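Metal-dependent hydrolase (Lactobacillus plantarum, PDB 2F6K) probably catalyses a metal-dependent decarboxylation, as aminocarboxymuconate semialdehyde decarboxylase of the amidohydrolase superfamily does, in a TIM barrel that binds manganese. Local coordinates at residues A[17-20]-A[21-25]; A[142-146]-A[147-151]; A[160-163]-A[164-167]; A[225-229]-A[230-234]; A[250-253]-A[254-258]. All blocks are in the same frame, centred on the assembly; numbering follows the deposited sequence.

All five contacts are local turns, helix ends or loops around the eight parallel strands of one amidohydrolase TIM barrel, whose manganese is held by H7, H9, H154 and D266. In interaction 1 the L19 side chain lies about 12 Å from the manganese. Interaction 2 opens strand 150-154, which ends in the ligand H154, and interaction 3 follows in the loop beyond. Interactions 4 and 5 lie with their centres 14 Å apart and touch, Y230 CD1 reaching L255 CD2 at 3.5 Å; interaction 1 is on the opposite side of the chain's centre, about 40 Å from interaction 4 between centres. Interactions 3, 4 and 5 all meet the third subunit.

Interaction 1: A[17-20]-A[21-25]; sequences EALK and RHVPG
R21 runs back along the last turn of helix 13-22, toward E17 and A18. Its CG stands anti to the backbone N (chi1 -178°), and a bend at chi3 (77°) brings the guanidinium back over the turn, where CZ lies 4.1 Å from A18 CA. NH1 comes within 3.1 Å of E17 O, but at an angle too poor for a hydrogen bond, and it stays 5.5 Å from E17 OE1, so the opposite charges are near without pairing. The charge of R21 is met instead by E68, whose OE2 takes a salt bridge from NH2 and also a hydrogen bond from H22 NE2. H22 CB lies against A18 O, and chi1 of -61° keeps CD2 beside the same oxygen; one ring face covers R21 CG, while F63 stacks on the ring. In the backbone, R21 N bonds to E17 O and H22 N to A18 O. The series closes with V23 N, 2.9 Å from L19 O. V23 then leaves helical geometry, its CG2 packing against L19 CD2 at 4.3 Å. One water donates to both K20 O, at 2.9 Å, and V23 O, at 2.7 Å, bridging two carbonyls just where the regular bonding stops. This water-bridged C-terminus finishes the first helix after the opening strand of the TIM barrel.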
loop_
_atom_site.group_PDB
_atom_site.type_symbol
_atom_site.label_atom_id
_atom_site.label_comp_id
_atom_site.label_asym_id
_atom_site.label_seq_id
_atom_site.Cartn_x
_atom_site.Cartn_y
_atom_site.Cartn_z
ATOM N N GLU A 17 19.560 19.161 -6.778
ATOM C CA GLU A 17 19.500 18.595 -8.122
ATOM C C GLU A 17 18.920 17.189 -8.074
ATOM O O GLU A 17 18.238 16.759 -9.004
ATOM C CB GLU A 17 20.888 18.565 -8.762
ATOM C CG GLU A 17 21.615 19.895 -8.661
ATOM C CD GLU A 17 22.817 20.000 -9.586
ATOM O OE1 GLU A 17 23.526 18.985 -9.779
ATOM O OE2 GLU A 17 23.059 21.111 -10.108
ATOM N N ALA A 18 19.186 16.473 -6.988
ATOM C CA ALA A 18 18.664 15.123 -6.841
ATOM C C ALA A 18 17.143 15.179 -6.653
ATOM O O ALA A 18 16.414 14.304 -7.130
ATOM C CB ALA A 18 19.326 14.425 -5.646
ATOM N N LEU A 19 16.663 16.208 -5.960
ATOM C CA LEU A 19 15.230 16.335 -5.739
ATOM C C LEU A 19 14.517 16.612 -7.053
ATOM O O LEU A 19 13.487 15.995 -7.340
ATOM C CB LEU A 19 14.918 17.444 -4.726
ATOM C CG LEU A 19 15.270 17.181 -3.256
ATOM C CD1 LEU A 19 14.953 18.407 -2.415
ATOM C CD2 LEU A 19 14.499 15.973 -2.753
ATOM N N LYS A 20 15.051 17.522 -7.861
ATOM C CA LYS A 20 14.414 17.825 -9.140
ATOM C C LYS A 20 14.423 16.607 -10.061
ATOM O O LYS A 20 13.447 16.313 -10.750
ATOM C CB LYS A 20 15.121 18.989 -9.841
ATOM C CG LYS A 20 14.987 20.316 -9.127
ATOM C CD LYS A 20 15.664 21.445 -9.908
ATOM C CE LYS A 20 15.675 22.756 -9.108
ATOM N NZ LYS A 20 14.306 23.167 -8.660
ATOM N N ARG A 21 15.535 15.891 -10.054
ATOM C CA ARG A 21 15.698 14.726 -10.902
ATOM C C ARG A 21 14.847 13.505 -10.525
ATOM O O ARG A 21 14.356 12.806 -11.408
ATOM C CB ARG A 21 17.188 14.349 -10.939
ATOM C CG ARG A 21 17.537 13.166 -11.829
ATOM C CD ARG A 21 19.045 13.068 -12.128
ATOM N NE ARG A 21 19.842 12.522 -11.028
ATOM C CZ ARG A 21 20.385 13.238 -10.043
ATOM N NH1 ARG A 21 20.227 14.554 -10.000
ATOM N NH2 ARG A 21 21.100 12.638 -9.099
ATOM N N HIS A 22 14.644 13.261 -9.232
ATOM C CA HIS A 22 13.895 12.074 -8.802
ATOM C C HIS A 22 12.482 12.270 -8.259
ATOM O O HIS A 22 11.689 11.329 -8.235
ATOM C CB HIS A 22 14.704 11.292 -7.755
ATOM C CG HIS A 22 16.021 10.784 -8.256
ATOM N ND1 HIS A 22 16.130 9.931 -9.333
ATOM C CD2 HIS A 22 17.286 11.016 -7.830
ATOM C CE1 HIS A 22 17.406 9.660 -9.551
ATOM N NE2 HIS A 22 18.129 10.306 -8.652
ATOM N N VAL A 23 12.156 13.469 -7.808
ATOM C CA VAL A 23 10.828 13.689 -7.263
ATOM C C VAL A 23 9.992 14.589 -8.161
ATOM O O VAL A 23 10.357 15.737 -8.415
ATOM C CB VAL A 23 10.907 14.321 -5.857
ATOM C CG1 VAL A 23 9.511 14.524 -5.297
ATOM C CG2 VAL A 23 11.729 13.439 -4.930
ATOM N N PRO A 24 8.868 14.065 -8.680
ATOM C CA PRO A 24 8.007 14.883 -9.547
ATOM C C PRO A 24 7.193 15.841 -8.672
ATOM O O PRO A 24 6.683 15.448 -7.618
ATOM C CB PRO A 24 7.140 13.842 -10.248
ATOM C CG PRO A 24 6.988 12.779 -9.189
ATOM C CD PRO A 24 8.391 12.669 -8.617
ATOM N N GLY A 25 7.091 17.096 -9.095
ATOM C CA GLY A 25 6.342 18.068 -8.315
ATOM C C GLY A 25 7.089 18.501 -7.063
ATOM O O GLY A 25 8.319 18.433 -7.014
HETATM O O HOH W 1 10.829 17.411 -10.417
#

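Interaction 2: A[142-146]-A[147-151]; sequences QELDA and RQAIV
A single nitrogen, R147 NH1, grips E143 twice: it donates to the backbone O at 2.8 Å and to the carboxylate OE1 at 2.7 Å, the latter a salt bridge. E143 O lies in the guanidinium plane, whereas OE1 is tilted from it and is met nearly in line with its C-O bond. The two side chains run side by side in the same direction, with their flat ends turned 50° apart; the E143 chain bends at chi2 (-59°) to bring OE1 over. R147 NH2 pairs with D114 of helix 102-114.

Next to this pair the helix ends in a Schellman motif. Q148, with positive phi, is the C-prime residue: its N bonds to D145 O, and A149 N bonds to L144 O at 3.1 Å. L144 O also takes R147 N, the two donors coming from opposite faces of its plane. The reversal folds L144 CD2 onto A149 CB at 3.5 Å and L144 CD1 onto V151 CG2 at 3.8 Å, where the side chains cross at about a right angle as strand 150-154 starts. With NH1 bound to E143 and NH2 paired with D114, the positive charge of R147 is probably well compensated and the rotation of its guanidinium restrained.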
loop_
_atom_site.group_PDB
_atom_site.type_symbol
_atom_site.label_atom_id
_atom_site.label_comp_id
_atom_site.label_asym_id
_atom_site.label_seq_id
_atom_site.Cartn_x
_atom_site.Cartn_y
_atom_site.Cartn_z
ATOM N N GLN A 142 25.063 0.256 17.405
ATOM C CA GLN A 142 26.217 -0.062 18.238
ATOM C C GLN A 142 27.308 0.994 18.107
ATOM O O GLN A 142 27.863 1.442 19.104
ATOM C CB GLN A 142 26.761 -1.438 17.868
ATOM C CG GLN A 142 25.714 -2.524 17.959
ATOM C CD GLN A 142 26.220 -3.863 17.469
ATOM O OE1 GLN A 142 26.998 -3.938 16.516
ATOM N NE2 GLN A 142 25.767 -4.933 18.107
ATOM N N GLU A 143 27.611 1.395 16.879
ATOM C CA GLU A 143 28.633 2.413 16.658
ATOM C C GLU A 143 28.225 3.748 17.270
ATOM O O GLU A 143 29.075 4.522 17.709
ATOM C CB GLU A 143 28.885 2.604 15.164
ATOM C CG GLU A 143 29.642 1.463 14.488
ATOM C CD GLU A 143 31.015 1.208 15.105
ATOM O OE1 GLU A 143 31.609 2.153 15.673
ATOM O OE2 GLU A 143 31.507 0.065 15.008
ATOM N N LEU A 144 26.921 4.014 17.289
ATOM C CA LEU A 144 26.403 5.259 17.835
ATOM C C LEU A 144 26.367 5.223 19.351
ATOM O O LEU A 144 26.660 6.219 20.007
ATOM C CB LEU A 144 24.999 5.542 17.283
ATOM C CG LEU A 144 24.929 6.091 15.852
ATOM C CD1 LEU A 144 23.514 5.977 15.299
ATOM C CD2 LEU A 144 25.391 7.532 15.850
ATOM N N ASP A 145 26.009 4.075 19.912
ATOM C CA ASP A 145 25.941 3.954 21.363
ATOM C C ASP A 145 27.339 4.005 21.976
ATOM O O ASP A 145 27.535 4.533 23.069
ATOM C CB ASP A 145 25.256 2.648 21.767
ATOM C CG ASP A 145 24.898 2.613 23.247
ATOM O OD1 ASP A 145 23.982 3.351 23.668
ATOM O OD2 ASP A 145 25.540 1.854 23.994
ATOM N N ALA A 146 28.315 3.457 21.266
ATOM C CA ALA A 146 29.681 3.449 21.767
ATOM C C ALA A 146 30.229 4.871 21.889
ATOM O O ALA A 146 31.169 5.122 22.646
ATOM C CB ALA A 146 30.570 2.613 20.852
ATOM N N ARG A 147 29.637 5.800 21.146
ATOM C CA ARG A 147 30.088 7.186 21.184
ATOM C C ARG A 147 29.111 8.091 21.920
ATOM O O ARG A 147 29.288 9.308 21.939
ATOM C CB ARG A 147 30.312 7.705 19.760
ATOM C CG ARG A 147 31.349 6.905 18.989
ATOM C CD ARG A 147 31.422 7.278 17.512
ATOM N NE ARG A 147 32.586 6.657 16.875
ATOM C CZ ARG A 147 32.708 5.355 16.633
ATOM N NH1 ARG A 147 31.727 4.523 16.963
ATOM N NH2 ARG A 147 33.823 4.883 16.090
ATOM N N GLN A 148 28.088 7.503 22.537
ATOM C CA GLN A 148 27.095 8.294 23.272
ATOM C C GLN A 148 26.634 9.423 22.366
ATOM O O GLN A 148 26.478 10.559 22.799
ATOM C CB GLN A 148 27.722 8.884 24.533
ATOM C CG GLN A 148 28.098 7.854 25.575
ATOM C CD GLN A 148 29.278 8.291 26.412
ATOM O OE1 GLN A 148 30.398 8.388 25.908
ATOM N NE2 GLN A 148 29.039 8.559 27.696
ATOM N N ALA A 149 26.422 9.087 21.101
ATOM C CA ALA A 149 26.020 10.047 20.091
ATOM C C ALA A 149 24.592 10.600 20.190
ATOM O O ALA A 149 23.661 9.954 20.704
ATOM C CB ALA A 149 26.233 9.425 18.712
ATOM N N ILE A 150 24.444 11.823 19.694
ATOM C CA ILE A 150 23.150 12.473 19.631
ATOM C C ILE A 150 22.552 11.974 18.306
ATOM O O ILE A 150 23.201 12.046 17.258
ATOM C CB ILE A 150 23.303 14.008 19.552
ATOM C CG1 ILE A 150 23.831 14.555 20.884
ATOM C CG2 ILE A 150 21.966 14.649 19.178
ATOM C CD1 ILE A 150 24.350 15.964 20.797
ATOM N N VAL A 151 21.335 11.447 18.354
ATOM C CA VAL A 151 20.667 10.968 17.155
ATOM C C VAL A 151 19.340 11.708 17.026
ATOM O O VAL A 151 18.428 11.524 17.838
ATOM C CB VAL A 151 20.407 9.456 17.229
ATOM C CG1 VAL A 151 19.527 9.029 16.085
ATOM C CG2 VAL A 151 21.725 8.699 17.177
#

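Interaction 3: A[160-163]-A[164-167]; sequences ILPK and NVDI
The ring of P162 overlaps V165: P162 CB meets CG1 of the valine at 3.7 Å, and the same methyl lies 3.8 Å from P162 O. V165 presents that methyl because chi1 of 72° puts CG1 between its backbone N and carbonyl carbon, on the side where the proline sits. Between the two, the chain turns at K163 and N164 without helix or strand, and the two halves share no hydrogen bond. K163 O meets carbon instead, with I167 CG1 at 3.8 Å. The K163 side chain is fully extended, chi1 178°, and leads away from the bend, while that of N164 turns away from it to a partner on another chain.

The bend belongs to the long loop between strand 150-154 and helix 171-189 of the barrel, and three of its polar atoms are bonded by other chains. R128 of the second subunit serves both sides of the turn: its NH2 donates to K163 O and its O accepts from N164 ND2. On the third subunit, K189 NZ donates to I167 O, and Y131 packs on both P162 and V165. The P162-V165 pair is thus a small apolar patch completed by a neighbour's tyrosine. With no hydrogen bond between its halves, the loop probably depends for its shape in good part on the polar bonds to the neighbouring subunits.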
loop_
_atom_site.group_PDB
_atom_site.type_symbol
_atom_site.label_atom_id
_atom_site.label_comp_id
_atom_site.label_asym_id
_atom_site.label_seq_id
_atom_site.Cartn_x
_atom_site.Cartn_y
_atom_site.Cartn_z
ATOM N N ILE A 160 3.725 4.166 3.122
ATOM C CA ILE A 160 2.493 4.064 2.353
ATOM C C ILE A 160 1.299 4.506 3.199
ATOM O O ILE A 160 1.294 4.345 4.425
ATOM C CB ILE A 160 2.233 2.623 1.874
ATOM C CG1 ILE A 160 2.002 1.722 3.084
ATOM C CG2 ILE A 160 3.411 2.115 1.054
ATOM C CD1 ILE A 160 1.564 0.329 2.721
ATOM N N LEU A 161 0.288 5.057 2.530
ATOM C CA LEU A 161 -0.923 5.540 3.193
ATOM C C LEU A 161 -2.153 5.300 2.324
ATOM O O LEU A 161 -2.035 5.056 1.125
ATOM C CB LEU A 161 -0.812 7.045 3.455
ATOM C CG LEU A 161 0.231 7.539 4.449
ATOM C CD1 LEU A 161 0.259 9.057 4.452
ATOM C CD2 LEU A 161 -0.107 7.001 5.830
ATOM N N PRO A 162 -3.353 5.371 2.919
ATOM C CA PRO A 162 -4.584 5.161 2.149
ATOM C C PRO A 162 -4.613 6.163 0.991
ATOM O O PRO A 162 -4.313 7.346 1.171
ATOM C CB PRO A 162 -5.677 5.429 3.177
ATOM C CG PRO A 162 -5.049 4.978 4.450
ATOM C CD PRO A 162 -3.658 5.564 4.347
ATOM N N LYS A 163 -4.980 5.687 -0.192
ATOM C CA LYS A 163 -5.003 6.520 -1.389
ATOM C C LYS A 163 -6.155 7.516 -1.484
ATOM O O LYS A 163 -5.970 8.637 -1.963
ATOM C CB LYS A 163 -5.003 5.621 -2.630
ATOM C CG LYS A 163 -5.068 6.365 -3.949
ATOM C CD LYS A 163 -5.065 5.402 -5.130
ATOM C CE LYS A 163 -5.019 6.163 -6.450
ATOM N NZ LYS A 163 -4.952 5.258 -7.643
ATOM N N ASN A 164 -7.336 7.107 -1.026
ATOM C CA ASN A 164 -8.515 7.964 -1.096
ATOM C C ASN A 164 -8.930 8.673 0.180
ATOM O O ASN A 164 -10.079 8.572 0.599
ATOM C CB ASN A 164 -9.712 7.174 -1.616
ATOM C CG ASN A 164 -9.564 6.798 -3.072
ATOM O OD1 ASN A 164 -9.400 7.659 -3.938
ATOM N ND2 ASN A 164 -9.623 5.505 -3.352
ATOM N N VAL A 165 -7.998 9.395 0.788
ATOM C CA VAL A 165 -8.289 10.156 1.994
ATOM C C VAL A 165 -7.273 11.292 2.093
ATOM O O VAL A 165 -6.107 11.118 1.738
ATOM C CB VAL A 165 -8.224 9.267 3.270
ATOM C CG1 VAL A 165 -6.781 8.895 3.593
ATOM C CG2 VAL A 165 -8.872 9.995 4.439
ATOM N N ASP A 166 -7.724 12.456 2.553
ATOM C CA ASP A 166 -6.860 13.625 2.695
ATOM C C ASP A 166 -6.098 13.926 1.403
ATOM O O ASP A 166 -4.988 14.459 1.435
ATOM C CB ASP A 166 -5.862 13.412 3.842
ATOM C CG ASP A 166 -6.538 12.995 5.142
ATOM O OD1 ASP A 166 -7.559 13.612 5.504
ATOM O OD2 ASP A 166 -6.048 12.056 5.809
ATOM N N ILE A 167 -6.701 13.588 0.268
ATOM C CA ILE A 167 -6.080 13.812 -1.033
ATOM C C ILE A 167 -5.445 15.195 -1.167
ATOM O O ILE A 167 -6.107 16.217 -0.980
ATOM C CB ILE A 167 -7.100 13.620 -2.182
ATOM C CG1 ILE A 167 -7.510 12.146 -2.267
ATOM C CG2 ILE A 167 -6.495 14.092 -3.511
ATOM C CD1 ILE A 167 -8.493 11.832 -3.398
#

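Interaction 4: A[225-229]-A[230-234]; sequences YQVDV and YDVMH
Chi1 of 67° sets V229 CG1 between its own N and carbonyl carbon, and chi1 of -57° carries the Y230 ring back past the backbone N, so that methyl and ring meet. CG1 sits almost squarely over one face, 3.9 Å from the centroid of the Y230 ring and 5° off its normal, a CH-pi contact between adjacent residues. The far end of the ring is held by D215, which hydrogen-bonds to Y230 OH.

D228 is the N-cap of helix 229-235. Its OD1 takes D231 N at 3.2 Å, a donor that approaches from above the carboxylate plane and makes a weak second bond to D228 O. V232 N bonds to D228 O at 3.2 Å more directly, and M233 N follows with V229 O at 2.9 Å. Just outside the cap, V227 CG1 packs on V232 CG2 at 3.6 Å, the two side chains crossing at about a right angle; this pairing of the residue before the N-cap with the fourth residue of the helix is a hydrophobic staple. V232 also rests on F184 of helix 171-189. On the polar side, D231 OD2 approaches D228 OD2 to 3.5 Å, two acceptors of like charge, which may raise the proton affinity of one of them. The selenomethionine M233 brings CG to 3.2 Å from V229 O before its bent chain leads away toward D214 and F184.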
loop_
_atom_site.group_PDB
_atom_site.type_symbol
_atom_site.label_atom_id
_atom_site.label_comp_id
_atom_site.label_asym_id
_atom_site.label_seq_id
_atom_site.Cartn_x
_atom_site.Cartn_y
_atom_site.Cartn_z
ATOM N N TYR A 225 6.217 -5.415 25.442
ATOM C CA TYR A 225 7.569 -4.957 25.136
ATOM C C TYR A 225 8.454 -4.915 26.374
ATOM O O TYR A 225 9.661 -4.707 26.274
ATOM C CB TYR A 225 7.541 -3.562 24.507
ATOM C CG TYR A 225 6.798 -3.470 23.198
ATOM C CD1 TYR A 225 6.605 -4.596 22.392
ATOM C CD2 TYR A 225 6.335 -2.239 22.734
ATOM C CE1 TYR A 225 5.975 -4.493 21.163
ATOM C CE2 TYR A 225 5.706 -2.125 21.507
ATOM C CZ TYR A 225 5.531 -3.253 20.727
ATOM O OH TYR A 225 4.922 -3.132 19.504
ATOM N N GLN A 226 7.852 -5.113 27.540
ATOM C CA GLN A 226 8.595 -5.072 28.791
ATOM C C GLN A 226 9.276 -3.712 28.934
ATOM O O GLN A 226 10.393 -3.607 29.451
ATOM C CB GLN A 226 9.635 -6.191 28.824
ATOM C CG GLN A 226 9.032 -7.596 28.811
ATOM C CD GLN A 226 8.105 -7.887 30.005
ATOM O OE1 GLN A 226 7.878 -7.038 30.870
ATOM N NE2 GLN A 226 7.569 -9.101 30.046
ATOM N N VAL A 227 8.588 -2.674 28.464
ATOM C CA VAL A 227 9.101 -1.306 28.517
ATOM C C VAL A 227 8.113 -0.345 29.198
ATOM O O VAL A 227 6.897 -0.457 29.031
ATOM C CB VAL A 227 9.414 -0.787 27.086
ATOM C CG1 VAL A 227 9.915 0.643 27.126
ATOM C CG2 VAL A 227 10.466 -1.664 26.444
ATOM N N ASP A 228 8.643 0.587 29.984
ATOM C CA ASP A 228 7.801 1.572 30.660
ATOM C C ASP A 228 7.902 2.835 29.806
ATOM O O ASP A 228 8.899 3.551 29.862
ATOM C CB ASP A 228 8.323 1.839 32.074
ATOM C CG ASP A 228 7.408 2.750 32.873
ATOM O OD1 ASP A 228 6.983 3.799 32.332
ATOM O OD2 ASP A 228 7.120 2.419 34.047
ATOM N N VAL A 229 6.875 3.099 29.008
ATOM C CA VAL A 229 6.890 4.247 28.114
ATOM C C VAL A 229 7.175 5.568 28.832
ATOM O O VAL A 229 7.854 6.448 28.290
ATOM C CB VAL A 229 5.556 4.317 27.294
ATOM C CG1 VAL A 229 4.374 4.631 28.205
ATOM C CG2 VAL A 229 5.689 5.331 26.171
ATOM N N TYR A 230 6.678 5.695 30.059
ATOM C CA TYR A 230 6.890 6.909 30.843
ATOM C C TYR A 230 8.350 7.109 31.219
ATOM O O TYR A 230 8.802 8.249 31.320
ATOM C CB TYR A 230 6.023 6.884 32.096
ATOM C CG TYR A 230 4.568 6.728 31.754
ATOM C CD1 TYR A 230 3.888 7.722 31.039
ATOM C CD2 TYR A 230 3.868 5.575 32.117
ATOM C CE1 TYR A 230 2.542 7.570 30.698
ATOM C CE2 TYR A 230 2.530 5.413 31.784
ATOM C CZ TYR A 230 1.869 6.413 31.075
ATOM O OH TYR A 230 0.535 6.250 30.754
ATOM N N ASP A 231 9.091 6.024 31.442
ATOM C CA ASP A 231 10.512 6.164 31.760
ATOM C C ASP A 231 11.243 6.602 30.496
ATOM O O ASP A 231 12.145 7.441 30.545
ATOM C CB ASP A 231 11.118 4.849 32.259
ATOM C CG ASP A 231 10.659 4.490 33.652
ATOM O OD1 ASP A 231 10.505 5.419 34.484
ATOM O OD2 ASP A 231 10.468 3.281 33.917
ATOM N N VAL A 232 10.843 6.033 29.361
ATOM C CA VAL A 232 11.465 6.376 28.089
ATOM C C VAL A 232 11.246 7.858 27.752
ATOM O O VAL A 232 12.144 8.531 27.233
ATOM C CB VAL A 232 10.913 5.493 26.945
ATOM C CG1 VAL A 232 11.610 5.836 25.641
ATOM C CG2 VAL A 232 11.120 4.024 27.278
HETATM N N MSE A 233 10.054 8.366 28.055
HETATM C CA MSE A 233 9.753 9.766 27.783
HETATM C C MSE A 233 10.650 10.689 28.604
HETATM O O MSE A 233 10.870 11.842 28.240
HETATM C CB MSE A 233 8.275 10.055 28.065
HETATM C CG MSE A 233 7.307 9.400 27.054
HETATM SE SE MSE A 233 7.547 10.029 25.209
HETATM C CE MSE A 233 6.691 11.751 25.402
ATOM N N HIS A 234 11.174 10.176 29.711
ATOM C CA HIS A 234 12.065 10.966 30.557
ATOM C C HIS A 234 13.484 10.872 30.022
ATOM O O HIS A 234 14.288 11.785 30.189
ATOM C CB HIS A 234 12.047 10.439 31.997
ATOM C CG HIS A 234 10.852 10.870 32.786
ATOM N ND1 HIS A 234 10.289 10.085 33.771
ATOM C CD2 HIS A 234 10.126 12.011 32.752
ATOM C CE1 HIS A 234 9.266 10.724 34.308
ATOM N NE2 HIS A 234 9.146 11.895 33.708
#

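Interaction 5: A[250-253]-A[254-258]; sequences PTLM and SLAQP
S254 OG and S254 N both donate to T251 O as the chain leaves helix 248-252 for strand 261-262, the eighth strand of the TIM barrel. The hydroxyl bond, 2.8 Å from OG to T251 O, lies in the carbonyl plane; the amide, at 3.1 Å from S254 N to T251 O, comes in from above that plane. S254 can offer both because chi1 of 72° places OG between its N and carbonyl carbon, curled back over the preceding turn. OG has a further partner in R247 NH1 of the third subunit, which links this helix end to the subunit interface. T251 OG1 is satisfied within its own chain, by R247 O.

The next carbonyl is likewise used twice. L252 O accepts from L255 N at 3.0 Å, from above its plane, and from A256 N at 2.7 Å, nearly head-on with a C=O...N angle of 170°. The first of these spans three residues and the second four, so one carbonyl serves both a short and an alpha-helical spacing. A256 CB lies against L252 CG at 3.9 Å; L252, with CG anti to its N (chi1 173°), bends at chi2 to keep CD1 near the same methyl. Both side chains also pack on F238 and L261, on the strands to either side of this helix in the chain.

The carbonyls M253 O and A256 O are joined through solvent: a single water donates to each of them, at 2.7 Å from M253 O and 2.7 Å from A256 O.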
loop_
_atom_site.group_PDB
_atom_site.type_symbol
_atom_site.label_atom_id
_atom_site.label_comp_id
_atom_site.label_asym_id
_atom_site.label_seq_id
_atom_site.Cartn_x
_atom_site.Cartn_y
_atom_site.Cartn_z
ATOM N N PRO A 250 2.576 21.930 26.215
ATOM C CA PRO A 250 2.103 21.762 27.597
ATOM C C PRO A 250 1.821 20.291 27.953
ATOM O O PRO A 250 2.117 19.849 29.067
ATOM C CB PRO A 250 0.842 22.621 27.632
ATOM C CG PRO A 250 1.218 23.762 26.724
ATOM C CD PRO A 250 1.848 23.025 25.545
ATOM N N THR A 251 1.251 19.537 27.014
ATOM C CA THR A 251 0.964 18.135 27.279
ATOM C C THR A 251 2.282 17.370 27.446
ATOM O O THR A 251 2.454 16.601 28.398
ATOM C CB THR A 251 0.137 17.496 26.136
ATOM O OG1 THR A 251 -1.153 18.117 26.066
ATOM C CG2 THR A 251 -0.053 16.006 26.385
ATOM N N LEU A 252 3.213 17.613 26.528
ATOM C CA LEU A 252 4.517 16.964 26.536
ATOM C C LEU A 252 5.305 17.183 27.828
ATOM O O LEU A 252 6.077 16.317 28.245
ATOM C CB LEU A 252 5.352 17.467 25.354
ATOM C CG LEU A 252 6.815 17.003 25.331
ATOM C CD1 LEU A 252 6.878 15.517 25.019
ATOM C CD2 LEU A 252 7.594 17.797 24.295
HETATM N N MSE A 253 5.113 18.334 28.461
HETATM C CA MSE A 253 5.845 18.645 29.681
HETATM C C MSE A 253 5.415 17.836 30.897
HETATM O O MSE A 253 6.100 17.839 31.922
HETATM C CB MSE A 253 5.776 20.148 29.966
HETATM C CG MSE A 253 6.439 20.967 28.861
HETATM SE SE MSE A 253 6.468 22.878 29.130
HETATM C CE MSE A 253 4.570 23.153 29.278
ATOM N N SER A 254 4.293 17.136 30.787
ATOM C CA SER A 254 3.851 16.301 31.893
ATOM C C SER A 254 4.486 14.912 31.731
ATOM O O SER A 254 4.317 14.036 32.585
ATOM C CB SER A 254 2.326 16.171 31.891
ATOM O OG SER A 254 1.891 15.350 30.823
ATOM N N LEU A 255 5.217 14.724 30.630
ATOM C CA LEU A 255 5.872 13.447 30.335
ATOM C C LEU A 255 7.383 13.576 30.148
ATOM O O LEU A 255 8.137 12.682 30.522
ATOM C CB LEU A 255 5.283 12.836 29.065
ATOM C CG LEU A 255 3.833 12.363 29.065
ATOM C CD1 LEU A 255 3.339 12.270 27.626
ATOM C CD2 LEU A 255 3.727 11.020 29.758
ATOM N N ALA A 256 7.815 14.689 29.566
ATOM C CA ALA A 256 9.229 14.925 29.306
ATOM C C ALA A 256 9.963 15.558 30.475
ATOM O O ALA A 256 9.367 16.197 31.335
ATOM C CB ALA A 256 9.389 15.804 28.075
ATOM N N GLN A 257 11.276 15.376 30.491
ATOM C CA GLN A 257 12.115 15.942 31.527
ATOM C C GLN A 257 12.343 17.404 31.128
ATOM O O GLN A 257 12.568 17.710 29.956
ATOM C CB GLN A 257 13.449 15.187 31.576
ATOM C CG GLN A 257 13.952 14.871 32.974
ATOM C CD GLN A 257 15.276 14.125 32.958
ATOM O OE1 GLN A 257 15.363 12.998 32.470
ATOM N NE2 GLN A 257 16.318 14.758 33.491
ATOM N N PRO A 258 12.273 18.324 32.098
ATOM C CA PRO A 258 12.472 19.757 31.857
ATOM C C PRO A 258 13.763 20.113 31.142
ATOM O O PRO A 258 13.780 21.010 30.304
ATOM C CB PRO A 258 12.420 20.348 33.261
ATOM C CG PRO A 258 11.390 19.489 33.918
ATOM C CD PRO A 258 11.813 18.090 33.478
HETATM O O HOH W 2 8.633 18.821 31.504
#